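Local coordinates for FACT-Spt16 (Cicer arietinum, PDB 5CE6), which forms a subunit of the FACT histone chaperone complex in transcription, its N-terminal domain probably taking part in binding histones H3-H4, at residues L26-Y37 / S108-V119; L77-T85 / L97-L106. All coordinates share one frame; numbering follows the deposited sequence.

How the contacts relate
Both contacts lie in the N-terminal lobe, about 16 Å apart between centres. Contact 1 packs helix 26-42 against helix 110-117. It is partly buried: its inner row faces the sheet, while Lys34 and Glu115 lie at the exposed margin. Contact 2 is more buried and smaller. It joins the end of helix 69-78 and the chain after it to strand 93-98 and helix 100-106. The two meet where Phe29 packs on Leu77 and Leu78. Helices 100-106 and 110-117 follow each other, and both segments of contact 2 fall between those of contact 1 in sequence. Contact 1 is mainly apolar, Gln30 and Ser116 hydrogen-bonding within their own helices; contact 2 adds a weak lysine-to-carbonyl hydrogen bond.

Contact 1: residues L26-Y37 / S108-V119; sequences LNTFQTRLKAFY and SVKKPARESVGV
Phe29 and Leu33 hold CG anti to the backbone N (chi1 171° and -170°), turning the ring toward Val109 and Ala113 and the isobutyl group toward Val117. Val109 CB lies over one face of the Phe29 ring, 4.0 Å from its centroid, in a CH-pi contact. Ala113 N sits at the ring edge. Leu33 CD2 meets Val117 CG2 at 3.6 Å, the side chains at about a right angle. Toward the start of helix 26-42, Leu26 CD1 rests on Pro112 CG at 3.7 Å. Gln30 runs across Pro112, with Gln30 CG 3.6 Å from Pro112 CB. Its amide turns back, and Gln30 NE2 makes a weak hydrogen bond to Leu26 O. With an alanine here the CG and amide contacts are gone, and Pro112 would probably lose part of its cover, with a gap beside Ser116. Ser116 CB packs on Gln30 CB at 3.9 Å, while Ser116 OG turns back to donate to Pro112 O at 2.7 Å. At the far end Val117 CG1 touches Lys34 CA at 3.6 Å, and Val117 CG2 lies over the Tyr37 ring. Tyr37 OH is hydrogen-bonded to Thr90 O. The helix axes cross at -42°. Leu33 and Val119 touch Ile94 of the sheet, and Val109 and Ala113 touch Ile121. The Gln30 and Ser116 hydrogen bonds sit at the interface but within one helix each, so apolar packing and shape join the helices.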
loop_
_atom_site.group_PDB
_atom_site.type_symbol
_atom_site.label_atom_id
_atom_site.label_comp_id
_atom_site.label_asym_id
_atom_site.label_seq_id
_atom_site.Cartn_x
_atom_site.Cartn_y
_atom_site.Cartn_z
ATOM N N LEU A 26 -18.967 -13.942 -8.064
ATOM C CA LEU A 26 -19.687 -13.284 -9.155
ATOM C C LEU A 26 -20.462 -12.037 -8.727
ATOM O O LEU A 26 -20.609 -11.099 -9.510
ATOM C CB LEU A 26 -20.619 -14.268 -9.871
ATOM C CG LEU A 26 -19.937 -15.449 -10.568
ATOM C CD1 LEU A 26 -20.930 -16.263 -11.364
ATOM C CD2 LEU A 26 -18.807 -14.977 -11.465
ATOM N N ASN A 27 -20.961 -12.026 -7.493
ATOM C CA ASN A 27 -21.706 -10.880 -6.975
ATOM C C ASN A 27 -20.800 -9.668 -6.817
ATOM O O ASN A 27 -21.143 -8.554 -7.223
ATOM C CB ASN A 27 -22.363 -11.233 -5.635
ATOM C CG ASN A 27 -23.429 -10.232 -5.219
ATOM O OD1 ASN A 27 -23.213 -9.018 -5.256
ATOM N ND2 ASN A 27 -24.590 -10.739 -4.816
ATOM N N THR A 28 -19.635 -9.898 -6.226
ATOM C CA THR A 28 -18.628 -8.857 -6.065
ATOM C C THR A 28 -18.161 -8.343 -7.425
ATOM O O THR A 28 -18.048 -7.134 -7.635
ATOM C CB THR A 28 -17.424 -9.386 -5.278
ATOM O OG1 THR A 28 -17.822 -9.633 -3.924
ATOM C CG2 THR A 28 -16.290 -8.379 -5.297
ATOM N N PHE A 29 -17.903 -9.268 -8.347
ATOM C CA PHE A 29 -17.496 -8.918 -9.704
ATOM C C PHE A 29 -18.509 -7.969 -10.351
ATOM O O PHE A 29 -18.131 -6.941 -10.910
ATOM C CB PHE A 29 -17.336 -10.182 -10.556
ATOM C CG PHE A 29 -17.118 -9.901 -12.013
ATOM C CD1 PHE A 29 -15.882 -9.470 -12.473
ATOM C CD2 PHE A 29 -18.145 -10.074 -12.928
ATOM C CE1 PHE A 29 -15.680 -9.203 -13.812
ATOM C CE2 PHE A 29 -17.949 -9.815 -14.274
ATOM C CZ PHE A 29 -16.716 -9.382 -14.716
ATOM N N GLN A 30 -19.794 -8.302 -10.249
ATOM C CA GLN A 30 -20.844 -7.487 -10.864
ATOM C C GLN A 30 -20.922 -6.093 -10.252
ATOM O O GLN A 30 -21.005 -5.092 -10.966
ATOM C CB GLN A 30 -22.212 -8.175 -10.751
ATOM C CG GLN A 30 -22.396 -9.365 -11.665
ATOM C CD GLN A 30 -23.769 -9.996 -11.525
ATOM O OE1 GLN A 30 -24.734 -9.554 -12.147
ATOM N NE2 GLN A 30 -23.863 -11.033 -10.698
ATOM N N THR A 31 -20.900 -6.041 -8.926
ATOM C CA THR A 31 -20.977 -4.780 -8.206
ATOM C C THR A 31 -19.795 -3.889 -8.551
ATOM O O THR A 31 -19.953 -2.691 -8.820
ATOM C CB THR A 31 -21.019 -5.009 -6.687
ATOM O OG1 THR A 31 -22.227 -5.698 -6.349
ATOM C CG2 THR A 31 -20.985 -3.690 -5.950
ATOM N N ARG A 32 -18.607 -4.481 -8.565
ATOM C CA ARG A 32 -17.399 -3.719 -8.836
ATOM C C ARG A 32 -17.231 -3.345 -10.313
ATOM O O ARG A 32 -16.741 -2.253 -10.610
ATOM C CB ARG A 32 -16.178 -4.433 -8.253
ATOM C CG ARG A 32 -16.164 -4.356 -6.721
ATOM C CD ARG A 32 -14.999 -5.095 -6.082
ATOM N NE ARG A 32 -15.165 -5.149 -4.628
ATOM C CZ ARG A 32 -14.372 -5.817 -3.793
ATOM N NH1 ARG A 32 -13.342 -6.508 -4.249
ATOM N NH2 ARG A 32 -14.631 -5.808 -2.489
ATOM N N LEU A 33 -17.672 -4.214 -11.228
ATOM C CA LEU A 33 -17.625 -3.880 -12.652
ATOM C C LEU A 33 -18.553 -2.694 -12.931
ATOM O O LEU A 33 -18.218 -1.785 -13.699
ATOM C CB LEU A 33 -17.997 -5.089 -13.526
ATOM C CG LEU A 33 -17.783 -4.975 -15.039
ATOM C CD1 LEU A 33 -16.319 -4.726 -15.335
ATOM C CD2 LEU A 33 -18.261 -6.232 -15.754
ATOM N N LYS A 34 -19.716 -2.702 -12.288
ATOM C CA LYS A 34 -20.663 -1.601 -12.408
ATOM C C LYS A 34 -20.062 -0.313 -11.856
ATOM O O LYS A 34 -20.135 0.741 -12.490
ATOM C CB LYS A 34 -21.953 -1.942 -11.662
ATOM C CG LYS A 34 -23.157 -1.104 -12.058
ATOM C CD LYS A 34 -24.378 -1.996 -12.259
ATOM C CE LYS A 34 -24.440 -3.090 -11.199
ATOM N NZ LYS A 34 -25.433 -4.149 -11.532
ATOM N N ALA A 35 -19.460 -0.416 -10.675
ATOM C CA ALA A 35 -18.817 0.729 -10.036
ATOM C C ALA A 35 -17.747 1.323 -10.944
ATOM O O ALA A 35 -17.678 2.539 -11.120
ATOM C CB ALA A 35 -18.217 0.329 -8.698
ATOM N N PHE A 36 -16.928 0.447 -11.526
ATOM C CA PHE A 36 -15.890 0.843 -12.476
ATOM C C PHE A 36 -16.489 1.556 -13.705
ATOM O O PHE A 36 -16.103 2.684 -14.014
ATOM C CB PHE A 36 -15.085 -0.408 -12.889
ATOM C CG PHE A 36 -14.041 -0.161 -13.949
ATOM C CD1 PHE A 36 -13.379 1.054 -14.046
ATOM C CD2 PHE A 36 -13.728 -1.163 -14.858
ATOM C CE1 PHE A 36 -12.419 1.266 -15.025
ATOM C CE2 PHE A 36 -12.765 -0.961 -15.837
ATOM C CZ PHE A 36 -12.112 0.252 -15.922
ATOM N N TYR A 37 -17.414 0.908 -14.411
ATOM C CA TYR A 37 -17.994 1.525 -15.606
ATOM C C TYR A 37 -18.720 2.845 -15.311
ATOM O O TYR A 37 -18.665 3.782 -16.111
ATOM C CB TYR A 37 -18.916 0.550 -16.352
ATOM C CG TYR A 37 -18.181 -0.268 -17.383
ATOM C CD1 TYR A 37 -17.237 -1.210 -17.001
ATOM C CD2 TYR A 37 -18.417 -0.080 -18.732
ATOM C CE1 TYR A 37 -16.547 -1.957 -17.943
ATOM C CE2 TYR A 37 -17.737 -0.828 -19.691
ATOM C CZ TYR A 37 -16.801 -1.759 -19.282
ATOM O OH TYR A 37 -16.119 -2.504 -20.217
ATOM N N SER A 108 -16.936 -18.083 -16.511
ATOM C CA SER A 108 -18.010 -17.919 -15.536
ATOM C C SER A 108 -18.474 -16.474 -15.345
ATOM O O SER A 108 -19.551 -16.238 -14.801
ATOM C CB SER A 108 -17.589 -18.502 -14.185
ATOM O OG SER A 108 -16.484 -17.797 -13.651
ATOM N N VAL A 109 -17.667 -15.509 -15.779
ATOM C CA VAL A 109 -18.032 -14.102 -15.605
ATOM C C VAL A 109 -18.687 -13.489 -16.851
ATOM O O VAL A 109 -19.087 -12.329 -16.840
ATOM C CB VAL A 109 -16.835 -13.244 -15.108
ATOM C CG1 VAL A 109 -16.296 -13.791 -13.802
ATOM C CG2 VAL A 109 -15.725 -13.207 -16.130
ATOM N N LYS A 110 -18.820 -14.273 -17.917
ATOM C CA LYS A 110 -19.478 -13.783 -19.131
ATOM C C LYS A 110 -20.923 -13.349 -18.880
ATOM O O LYS A 110 -21.302 -12.221 -19.193
ATOM C CB LYS A 110 -19.428 -14.824 -20.248
ATOM C CG LYS A 110 -18.086 -14.892 -20.956
ATOM C CD LYS A 110 -18.075 -16.011 -21.981
ATOM C CE LYS A 110 -16.751 -16.073 -22.713
ATOM N NZ LYS A 110 -16.745 -17.214 -23.685
ATOM N N LYS A 111 -21.724 -14.242 -18.313
ATOM C CA LYS A 111 -23.113 -13.907 -18.003
ATOM C C LYS A 111 -23.231 -12.750 -16.989
ATOM O O LYS A 111 -23.968 -11.792 -17.237
ATOM C CB LYS A 111 -23.918 -15.148 -17.578
ATOM N N PRO A 112 -22.490 -12.817 -15.864
ATOM C CA PRO A 112 -22.527 -11.695 -14.914
ATOM C C PRO A 112 -22.116 -10.351 -15.519
ATOM O O PRO A 112 -22.663 -9.322 -15.122
ATOM C CB PRO A 112 -21.510 -12.113 -13.853
ATOM C CG PRO A 112 -21.561 -13.603 -13.875
ATOM C CD PRO A 112 -21.744 -13.965 -15.310
ATOM N N ALA A 113 -21.165 -10.355 -16.450
ATOM C CA ALA A 113 -20.735 -9.106 -17.082
ATOM C C ALA A 113 -21.836 -8.563 -17.990
ATOM O O ALA A 113 -22.076 -7.357 -18.041
ATOM C CB ALA A 113 -19.449 -9.318 -17.873
ATOM N N ARG A 114 -22.491 -9.461 -18.720
ATOM C CA ARG A 114 -23.630 -9.081 -19.546
ATOM C C ARG A 114 -24.727 -8.446 -18.703
ATOM O O ARG A 114 -25.251 -7.385 -19.040
ATOM C CB ARG A 114 -24.210 -10.300 -20.254
ATOM C CG ARG A 114 -23.658 -10.544 -21.637
ATOM C CD ARG A 114 -24.611 -11.420 -22.439
ATOM N NE ARG A 114 -24.950 -12.641 -21.715
ATOM C CZ ARG A 114 -24.216 -13.749 -21.741
ATOM N NH1 ARG A 114 -23.101 -13.788 -22.459
ATOM N NH2 ARG A 114 -24.593 -14.816 -21.051
ATOM N N GLU A 115 -25.055 -9.102 -17.595
ATOM C CA GLU A 115 -26.214 -8.725 -16.791
ATOM C C GLU A 115 -25.963 -7.513 -15.899
ATOM O O GLU A 115 -26.902 -6.941 -15.346
ATOM C CB GLU A 115 -26.692 -9.920 -15.960
ATOM C CG GLU A 115 -27.073 -11.140 -16.796
ATOM C CD GLU A 115 -27.667 -12.264 -15.966
ATOM O OE1 GLU A 115 -28.634 -12.903 -16.436
ATOM O OE2 GLU A 115 -27.167 -12.510 -14.847
ATOM N N SER A 116 -24.701 -7.113 -15.766
ATOM C CA SER A 116 -24.357 -5.986 -14.903
ATOM C C SER A 116 -24.128 -4.676 -15.668
ATOM O O SER A 116 -24.707 -3.644 -15.320
ATOM C CB SER A 116 -23.147 -6.326 -14.030
ATOM O OG SER A 116 -22.042 -6.729 -14.820
ATOM N N VAL A 117 -23.293 -4.710 -16.705
ATOM C CA VAL A 117 -22.977 -3.489 -17.451
ATOM C C VAL A 117 -23.253 -3.594 -18.949
ATOM O O VAL A 117 -22.907 -2.691 -19.714
ATOM C CB VAL A 117 -21.511 -3.032 -17.232
ATOM C CG1 VAL A 117 -21.320 -2.534 -15.824
ATOM C CG2 VAL A 117 -20.549 -4.163 -17.524
ATOM N N GLY A 118 -23.862 -4.697 -19.367
ATOM C CA GLY A 118 -24.214 -4.878 -20.763
ATOM C C GLY A 118 -23.026 -5.168 -21.665
ATOM O O GLY A 118 -23.090 -4.929 -22.877
ATOM N N VAL A 119 -21.947 -5.694 -21.095
ATOM C CA VAL A 119 -20.759 -5.978 -21.905
ATOM C C VAL A 119 -20.556 -7.456 -22.248
ATOM O O VAL A 119 -20.941 -8.351 -21.491
ATOM C CB VAL A 119 -19.461 -5.422 -21.275
ATOM C CG1 VAL A 119 -19.597 -3.934 -21.002
ATOM C CG2 VAL A 119 -19.100 -6.183 -20.004
#

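Contact 2: residues L77-T85 / L97-L106; sequences LLGFEFPET and LCSQKKASIL
The base of the beta-hairpin formed by strands 85-89 and 93-98 is where Thr85 meets Leu97 and Cys98, and where Phe82 meets the helix that follows. Thr85 CA makes a CA-H...O contact of 3.4 Å with Leu97 O. Thr85 OG1 lies 3.7 Å from Cys98 CB. Glu84 and Thr85 both face Cys58 on the neighbouring strand and form a G1 beta bulge. Glu84 takes the left-handed backbone position (phi 45°) that this bulge needs.

Lys102 carries much of the contact. Its chain runs antiparallel alongside the Phe82 side chain, with Lys102 CD 3.7 Å from Phe82 CD2. The Lys102 chain is extended until chi4 (81°), where it bends. Its CE then lies against the Pro83 ring, and Lys102 NZ makes a weak hydrogen bond of 3.2 Å to Pro83 O. That carbonyl also accepts from Thr85 OG1 at 3.0 Å, with the hydroxyl above the carbonyl plane. Just before the bulge, Pro83 O thus has two donors, the hydroxyl and, more weakly, the ammonium. Glu84 OE1 and Lys102 NZ, 6.0 Å apart, are too distant for a salt bridge.

Deeper in, Phe82 CZ meets Leu106 CD2 at 3.8 Å. Leu78 CD2 reaches the same methyl group, Leu106 CD2, at 4.0 Å. Leu106 also touches Leu123 of the sheet. Ser99, directly after Cys98, is the N-cap of helix 100-106; its OG accepts from Lys102 N.

A hairpin strand running into an N-capped helix that folds back beside the sheet fits the mixed alpha/beta N-terminal lobe of Spt16, which is related to the N-terminal domains of aminopeptidase P-like proteins.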
loop_
_atom_site.group_PDB
_atom_site.type_symbol
_atom_site.label_atom_id
_atom_site.label_comp_id
_atom_site.label_asym_id
_atom_site.label_seq_id
_atom_site.Cartn_x
_atom_site.Cartn_y
_atom_site.Cartn_z
ATOM N N LEU A 77 -11.398 -6.775 -8.869
ATOM C CA LEU A 77 -12.506 -7.177 -9.727
ATOM C C LEU A 77 -12.823 -8.672 -9.598
ATOM O O LEU A 77 -13.996 -9.068 -9.494
ATOM C CB LEU A 77 -12.170 -6.825 -11.184
ATOM C CG LEU A 77 -13.266 -6.445 -12.180
ATOM C CD1 LEU A 77 -14.175 -5.357 -11.621
ATOM C CD2 LEU A 77 -12.638 -5.974 -13.484
ATOM N N LEU A 78 -11.772 -9.493 -9.594
ATOM C CA LEU A 78 -11.909 -10.944 -9.749
ATOM C C LEU A 78 -11.518 -11.743 -8.507
ATOM O O LEU A 78 -11.856 -12.922 -8.390
ATOM C CB LEU A 78 -11.082 -11.419 -10.947
ATOM C CG LEU A 78 -11.544 -10.881 -12.306
ATOM C CD1 LEU A 78 -10.447 -11.000 -13.354
ATOM C CD2 LEU A 78 -12.791 -11.606 -12.765
ATOM N N GLY A 79 -10.798 -11.109 -7.589
ATOM C CA GLY A 79 -10.430 -11.754 -6.340
ATOM C C GLY A 79 -9.171 -12.592 -6.435
ATOM O O GLY A 79 -8.793 -13.252 -5.467
ATOM N N PHE A 80 -8.525 -12.577 -7.600
ATOM C CA PHE A 80 -7.323 -13.371 -7.843
ATOM C C PHE A 80 -6.400 -12.647 -8.808
ATOM O O PHE A 80 -6.847 -11.827 -9.613
ATOM C CB PHE A 80 -7.668 -14.739 -8.460
ATOM C CG PHE A 80 -8.569 -15.586 -7.611
ATOM C CD1 PHE A 80 -8.049 -16.367 -6.586
ATOM C CD2 PHE A 80 -9.937 -15.603 -7.840
ATOM C CE1 PHE A 80 -8.885 -17.148 -5.804
ATOM C CE2 PHE A 80 -10.778 -16.377 -7.062
ATOM C CZ PHE A 80 -10.252 -17.153 -6.043
ATOM N N GLU A 81 -5.114 -12.949 -8.721
ATOM C CA GLU A 81 -4.158 -12.447 -9.691
ATOM C C GLU A 81 -4.297 -13.230 -10.981
ATOM O O GLU A 81 -4.606 -14.423 -10.964
ATOM C CB GLU A 81 -2.732 -12.606 -9.183
ATOM C CG GLU A 81 -2.346 -11.656 -8.067
ATOM C CD GLU A 81 -0.872 -11.732 -7.738
ATOM O OE1 GLU A 81 -0.042 -11.364 -8.598
ATOM O OE2 GLU A 81 -0.542 -12.164 -6.615
ATOM N N PHE A 82 -4.041 -12.551 -12.094
ATOM C CA PHE A 82 -3.995 -13.183 -13.407
ATOM C C PHE A 82 -2.692 -12.763 -14.075
ATOM O O PHE A 82 -2.659 -11.809 -14.855
ATOM C CB PHE A 82 -5.207 -12.756 -14.246
ATOM C CG PHE A 82 -6.489 -13.484 -13.895
ATOM C CD1 PHE A 82 -7.207 -13.162 -12.746
ATOM C CD2 PHE A 82 -6.987 -14.474 -14.731
ATOM C CE1 PHE A 82 -8.388 -13.829 -12.434
ATOM C CE2 PHE A 82 -8.166 -15.146 -14.429
ATOM C CZ PHE A 82 -8.872 -14.820 -13.282
ATOM N N PRO A 83 -1.592 -13.461 -13.752
ATOM C CA PRO A 83 -0.294 -13.089 -14.320
ATOM C C PRO A 83 -0.271 -13.347 -15.822
ATOM O O PRO A 83 -1.065 -14.151 -16.319
ATOM C CB PRO A 83 0.687 -14.031 -13.608
ATOM C CG PRO A 83 -0.047 -14.522 -12.389
ATOM C CD PRO A 83 -1.482 -14.596 -12.820
ATOM N N GLU A 84 0.632 -12.665 -16.522
ATOM C CA GLU A 84 0.743 -12.738 -17.978
ATOM C C GLU A 84 -0.624 -12.659 -18.674
ATOM O O GLU A 84 -0.958 -13.475 -19.542
ATOM C CB GLU A 84 1.531 -13.978 -18.412
ATOM C CG GLU A 84 2.185 -13.831 -19.772
ATOM C CD GLU A 84 3.040 -15.021 -20.148
ATOM O OE1 GLU A 84 2.566 -16.171 -20.018
ATOM O OE2 GLU A 84 4.192 -14.797 -20.575
ATOM N N THR A 85 -1.405 -11.658 -18.275
ATOM C CA THR A 85 -2.747 -11.466 -18.809
ATOM C C THR A 85 -2.938 -10.005 -19.191
ATOM O O THR A 85 -2.514 -9.108 -18.467
ATOM C CB THR A 85 -3.819 -11.888 -17.780
ATOM O OG1 THR A 85 -3.716 -13.293 -17.526
ATOM C CG2 THR A 85 -5.225 -11.588 -18.281
ATOM N N LEU A 97 -6.655 -11.422 -22.992
ATOM C CA LEU A 97 -5.669 -12.278 -23.656
ATOM C C LEU A 97 -4.937 -13.019 -22.551
ATOM O O LEU A 97 -4.286 -12.394 -21.715
ATOM C CB LEU A 97 -4.680 -11.435 -24.467
ATOM C CG LEU A 97 -3.548 -12.187 -25.172
ATOM C CD1 LEU A 97 -4.105 -13.336 -25.984
ATOM C CD2 LEU A 97 -2.766 -11.240 -26.063
ATOM N N CYS A 98 -5.063 -14.344 -22.528
ATOM C CA CYS A 98 -4.564 -15.137 -21.405
ATOM C C CYS A 98 -4.418 -16.597 -21.795
ATOM O O CYS A 98 -4.780 -16.983 -22.902
ATOM C CB CYS A 98 -5.523 -15.028 -20.214
ATOM S SG CYS A 98 -7.183 -15.685 -20.528
ATOM N N SER A 99 -3.914 -17.404 -20.867
ATOM C CA SER A 99 -3.766 -18.845 -21.085
ATOM C C SER A 99 -5.124 -19.543 -21.174
ATOM O O SER A 99 -6.138 -19.001 -20.730
ATOM C CB SER A 99 -2.958 -19.453 -19.939
ATOM O OG SER A 99 -3.704 -19.406 -18.736
ATOM N N GLN A 100 -5.146 -20.744 -21.748
ATOM C CA GLN A 100 -6.377 -21.530 -21.800
ATOM C C GLN A 100 -6.951 -21.745 -20.400
ATOM O O GLN A 100 -8.164 -21.637 -20.188
ATOM C CB GLN A 100 -6.126 -22.878 -22.482
ATOM C CG GLN A 100 -7.304 -23.838 -22.400
ATOM C CD GLN A 100 -8.546 -23.305 -23.091
ATOM O OE1 GLN A 100 -8.551 -23.096 -24.303
ATOM N NE2 GLN A 100 -9.606 -23.082 -22.321
ATOM N N LYS A 101 -6.071 -22.026 -19.444
ATOM C CA LYS A 101 -6.489 -22.298 -18.070
ATOM C C LYS A 101 -7.232 -21.118 -17.448
ATOM O O LYS A 101 -8.268 -21.295 -16.801
ATOM C CB LYS A 101 -5.284 -22.678 -17.209
ATOM N N LYS A 102 -6.705 -19.915 -17.651
ATOM C CA LYS A 102 -7.340 -18.712 -17.120
ATOM C C LYS A 102 -8.636 -18.418 -17.872
ATOM O O LYS A 102 -9.609 -17.928 -17.302
ATOM C CB LYS A 102 -6.379 -17.520 -17.189
ATOM C CG LYS A 102 -5.116 -17.700 -16.346
ATOM C CD LYS A 102 -4.302 -16.426 -16.265
ATOM C CE LYS A 102 -3.047 -16.615 -15.418
ATOM N NZ LYS A 102 -1.944 -17.254 -16.181
ATOM N N ALA A 103 -8.650 -18.740 -19.159
ATOM C CA ALA A 103 -9.839 -18.520 -19.971
ATOM C C ALA A 103 -11.009 -19.399 -19.527
ATOM O O ALA A 103 -12.155 -18.952 -19.515
ATOM C CB ALA A 103 -9.528 -18.746 -21.434
ATOM N N SER A 104 -10.721 -20.650 -19.181
ATOM C CA SER A 104 -11.760 -21.565 -18.711
ATOM C C SER A 104 -12.335 -21.061 -17.392
ATOM O O SER A 104 -13.510 -21.259 -17.091
ATOM C CB SER A 104 -11.195 -22.972 -18.527
ATOM O OG SER A 104 -10.752 -23.508 -19.761
ATOM N N ILE A 105 -11.491 -20.399 -16.610
ATOM C CA ILE A 105 -11.916 -19.812 -15.352
ATOM C C ILE A 105 -12.802 -18.594 -15.609
ATOM O O ILE A 105 -13.838 -18.420 -14.963
ATOM C CB ILE A 105 -10.700 -19.409 -14.498
ATOM C CG1 ILE A 105 -9.893 -20.648 -14.113
ATOM C CG2 ILE A 105 -11.147 -18.647 -13.253
ATOM C CD1 ILE A 105 -8.520 -20.336 -13.562
ATOM N N LEU A 106 -12.405 -17.766 -16.571
ATOM C CA LEU A 106 -13.126 -16.529 -16.868
ATOM C C LEU A 106 -14.451 -16.747 -17.597
ATOM O O LEU A 106 -15.256 -15.825 -17.702
ATOM C CB LEU A 106 -12.235 -15.559 -17.650
ATOM C CG LEU A 106 -11.093 -14.939 -16.854
ATOM C CD1 LEU A 106 -10.143 -14.150 -17.738
ATOM C CD2 LEU A 106 -11.637 -14.042 -15.740
#